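Side-chain contact in CalsepRRP (Calystegia sepium, PDB 1JY5), which is an RNase-related plant protein of the RNase T2 family, whose members cleave RNA, and may share that activity: residues D6-A11 / P111-Q116. Sequence-based numbering, arbitrary orientation.
Sequences DYFTLA and PVLGNQ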
ATOM      1  N   ASP A   6       7.218 -15.961  -2.138  1.00 13.35           N
ATOM      2  CA  ASP A   6       8.085 -15.772  -3.300  1.00 14.50           C
ATOM      3  C   ASP A   6       8.574 -14.346  -3.503  1.00 14.42           C
ATOM      4  O   ASP A   6       9.750 -14.121  -3.787  1.00 12.67           O
ATOM      5  CB  ASP A   6       7.352 -16.244  -4.556  1.00 14.29           C
ATOM      6  CG  ASP A   6       7.047 -17.723  -4.524  1.00 17.00           C
ATOM      7  OD1 ASP A   6       5.931 -18.113  -4.929  1.00 18.22           O
ATOM      8  OD2 ASP A   6       7.934 -18.500  -4.105  1.00 17.92           O
ATOM      9  N   TYR A   7       7.672 -13.382  -3.362  1.00 12.94           N
ATOM     10  CA  TYR A   7       8.042 -11.991  -3.555  1.00 13.47           C
ATOM     11  C   TYR A   7       7.185 -11.081  -2.687  1.00 14.77           C
ATOM     12  O   TYR A   7       6.196 -11.511  -2.090  1.00 13.68           O
ATOM     13  CB  TYR A   7       7.874 -11.611  -5.033  1.00 12.70           C
ATOM     14  CG  TYR A   7       6.429 -11.598  -5.485  1.00 13.76           C
ATOM     15  CD1 TYR A   7       5.658 -10.435  -5.392  1.00 15.20           C
ATOM     16  CD2 TYR A   7       5.806 -12.768  -5.928  1.00 12.48           C
ATOM     17  CE1 TYR A   7       4.300 -10.438  -5.722  1.00 12.87           C
ATOM     18  CE2 TYR A   7       4.448 -12.783  -6.260  1.00 13.32           C
ATOM     19  CZ  TYR A   7       3.703 -11.620  -6.150  1.00 14.29           C
ATOM     20  OH  TYR A   7       2.355 -11.648  -6.424  1.00 16.08           O
ATOM     21  N   PHE A   8       7.585  -9.816  -2.631  1.00 13.40           N
ATOM     22  CA  PHE A   8       6.897  -8.796  -1.856  1.00 12.92           C
ATOM     23  C   PHE A   8       6.044  -7.895  -2.749  1.00 14.62           C
ATOM     24  O   PHE A   8       6.480  -7.486  -3.831  1.00 12.39           O
ATOM     25  CB  PHE A   8       7.916  -7.889  -1.154  1.00 15.38           C
ATOM     26  CG  PHE A   8       8.459  -8.432   0.135  1.00 14.30           C
ATOM     27  CD1 PHE A   8       9.829  -8.619   0.302  1.00 15.85           C
ATOM     28  CD2 PHE A   8       7.613  -8.664   1.213  1.00 13.58           C
ATOM     29  CE1 PHE A   8      10.349  -9.017   1.533  1.00 13.95           C
ATOM     30  CE2 PHE A   8       8.122  -9.060   2.446  1.00 14.04           C
ATOM     31  CZ  PHE A   8       9.490  -9.237   2.607  1.00 13.00           C
ATOM     32  N   THR A   9       4.827  -7.592  -2.309  1.00 12.46           N
ATOM     33  CA  THR A   9       3.988  -6.652  -3.044  1.00 14.04           C
ATOM     34  C   THR A   9       3.828  -5.443  -2.129  1.00 14.42           C
ATOM     35  O   THR A   9       3.379  -5.581  -0.990  1.00 14.76           O
ATOM     36  CB  THR A   9       2.567  -7.207  -3.361  1.00 15.09           C
ATOM     37  OG1 THR A   9       2.638  -8.138  -4.447  1.00 14.92           O
ATOM     38  CG2 THR A   9       1.610  -6.064  -3.742  1.00 18.09           C
ATOM     39  N   LEU A  10       4.245  -4.267  -2.592  1.00 13.85           N
ATOM     40  CA  LEU A  10       4.051  -3.057  -1.792  1.00 16.53           C
ATOM     41  C   LEU A  10       2.785  -2.439  -2.380  1.00 16.97           C
ATOM     42  O   LEU A  10       2.786  -1.985  -3.520  1.00 17.79           O
ATOM     43  CB  LEU A  10       5.226  -2.066  -1.929  1.00 14.55           C
ATOM     44  CG  LEU A  10       5.033  -0.683  -1.273  1.00 15.20           C
ATOM     45  CD1 LEU A  10       4.853  -0.844   0.225  1.00 14.17           C
ATOM     46  CD2 LEU A  10       6.229   0.243  -1.553  1.00 14.22           C
ATOM     47  N   ALA A  11       1.700  -2.457  -1.615  1.00 17.14           N
ATOM     48  CA  ALA A  11       0.447  -1.887  -2.085  1.00 17.26           C
ATOM     49  C   ALA A  11       0.296  -0.498  -1.491  1.00 16.35           C
ATOM     50  O   ALA A  11       0.531  -0.290  -0.299  1.00 17.14           O
ATOM     51  CB  ALA A  11      -0.730  -2.776  -1.682  1.00 17.14           C
ATOM     52  N   PRO A 111      11.344 -15.715   7.254  1.00 19.04           N
ATOM     53  CA  PRO A 111      12.495 -15.194   7.993  1.00 17.72           C
ATOM     54  C   PRO A 111      13.167 -13.965   7.375  1.00 16.92           C
ATOM     55  O   PRO A 111      14.108 -13.426   7.956  1.00 17.49           O
ATOM     56  CB  PRO A 111      13.437 -16.387   8.014  1.00 18.62           C
ATOM     57  CG  PRO A 111      13.273 -16.900   6.615  1.00 19.11           C
ATOM     58  CD  PRO A 111      11.754 -16.859   6.416  1.00 20.51           C
ATOM     59  N   VAL A 112      12.705 -13.519   6.208  1.00 15.23           N
ATOM     60  CA  VAL A 112      13.320 -12.357   5.560  1.00 13.83           C
ATOM     61  C   VAL A 112      13.307 -11.148   6.492  1.00 15.60           C
ATOM     62  O   VAL A 112      14.324 -10.475   6.662  1.00 15.40           O
ATOM     63  CB  VAL A 112      12.606 -12.001   4.237  1.00 15.85           C
ATOM     64  CG1 VAL A 112      13.232 -10.761   3.625  1.00 12.16           C
ATOM     65  CG2 VAL A 112      12.708 -13.167   3.267  1.00 15.39           C
ATOM     66  N   LEU A 113      12.146 -10.867   7.075  1.00 15.10           N
ATOM     67  CA  LEU A 113      11.999  -9.775   8.029  1.00 15.67           C
ATOM     68  C   LEU A 113      11.678 -10.546   9.309  1.00 16.65           C
ATOM     69  O   LEU A 113      10.661 -11.238   9.384  1.00 16.34           O
ATOM     70  CB  LEU A 113      10.855  -8.841   7.606  1.00 13.50           C
ATOM     71  CG  LEU A 113      11.057  -8.302   6.182  1.00 13.04           C
ATOM     72  CD1 LEU A 113       9.944  -7.315   5.807  1.00 10.87           C
ATOM     73  CD2 LEU A 113      12.413  -7.613   6.087  1.00 13.17           C
ATOM     74  N   GLY A 114      12.564 -10.441  10.297  1.00 15.55           N
ATOM     75  CA  GLY A 114      12.422 -11.204  11.527  1.00 16.63           C
ATOM     76  C   GLY A 114      11.485 -10.788  12.635  1.00 17.38           C
ATOM     77  O   GLY A 114      11.194 -11.594  13.523  1.00 17.29           O
ATOM     78  N   ASN A 115      11.011  -9.550  12.612  1.00 16.11           N
ATOM     79  CA  ASN A 115      10.104  -9.086  13.656  1.00 15.09           C
ATOM     80  C   ASN A 115       9.271  -7.918  13.150  1.00 15.31           C
ATOM     81  O   ASN A 115       9.485  -7.434  12.042  1.00 14.10           O
ATOM     82  CB  ASN A 115      10.895  -8.686  14.912  1.00 15.12           C
ATOM     83  CG  ASN A 115      11.907  -7.586  14.645  1.00 15.53           C
ATOM     84  OD1 ASN A 115      11.582  -6.569  14.034  1.00 15.05           O
ATOM     85  ND2 ASN A 115      13.138  -7.779  15.118  1.00 16.16           N
ATOM     86  N   GLN A 116       8.311  -7.494  13.962  1.00 13.83           N
ATOM     87  CA  GLN A 116       7.403  -6.396  13.636  1.00 15.75           C
ATOM     88  C   GLN A 116       8.072  -5.104  13.249  1.00 14.23           C
ATOM     89  O   GLN A 116       7.653  -4.442  12.300  1.00 14.78           O
ATOM     90  CB  GLN A 116       6.517  -6.087  14.823  1.00 14.38           C
ATOM     91  CG  GLN A 116       5.663  -7.209  15.240  1.00 21.63           C
ATOM     92  CD  GLN A 116       4.979  -6.909  16.541  1.00 16.99           C
ATOM     93  OE1 GLN A 116       4.311  -5.885  16.685  1.00 16.17           O
ATOM     94  NE2 GLN A 116       5.139  -7.801  17.503  1.00 18.48           N
TER
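Phe8 meets Val112 and Leu113 in a small, purely apolar contact between strand 7-14 of the main antiparallel sheet, where it lies between strands 40-48 and 174-182, and the loop that leads into helix 116-129. About 106 Å² is buried in all, and no hydrogen bond crosses between the segments. The backbones stay well apart, with the CA atoms of Phe8 and Val112 10.4 Å from each other, and the side chains bridge that separation from opposite directions.

The far end of the Phe8 ring does the touching. Its CE1 lies 4.0 Å from Val112 CG1, a methyl that arrives at the ring edge, near the ring plane. Val112 presents CG1 because this branch stands anti to the backbone N (chi1 178°). Phe8 CZ lies 3.8 Å from Leu113 CD1, which approaches obliquely, and 4.0 Å from Leu113 CG, placing the leucine branch point against the ring tip as well.

Beyond the two segments, Phe5 meets both the Phe8 ring, with planes at about 50°, and Val112, while Leu45 of strand 40-48 also packs on Phe8. Leu113 leans on Thr122 of helix 116-129, whose start is N-capped by Asn115 through a bond from Glu118 N to OD1. The arrangement is packing of a sheet face against the loop just before a helix, a cover the helix continues where Leu10 rests on Thr123, in the alpha+beta fold of the RNase T2 family.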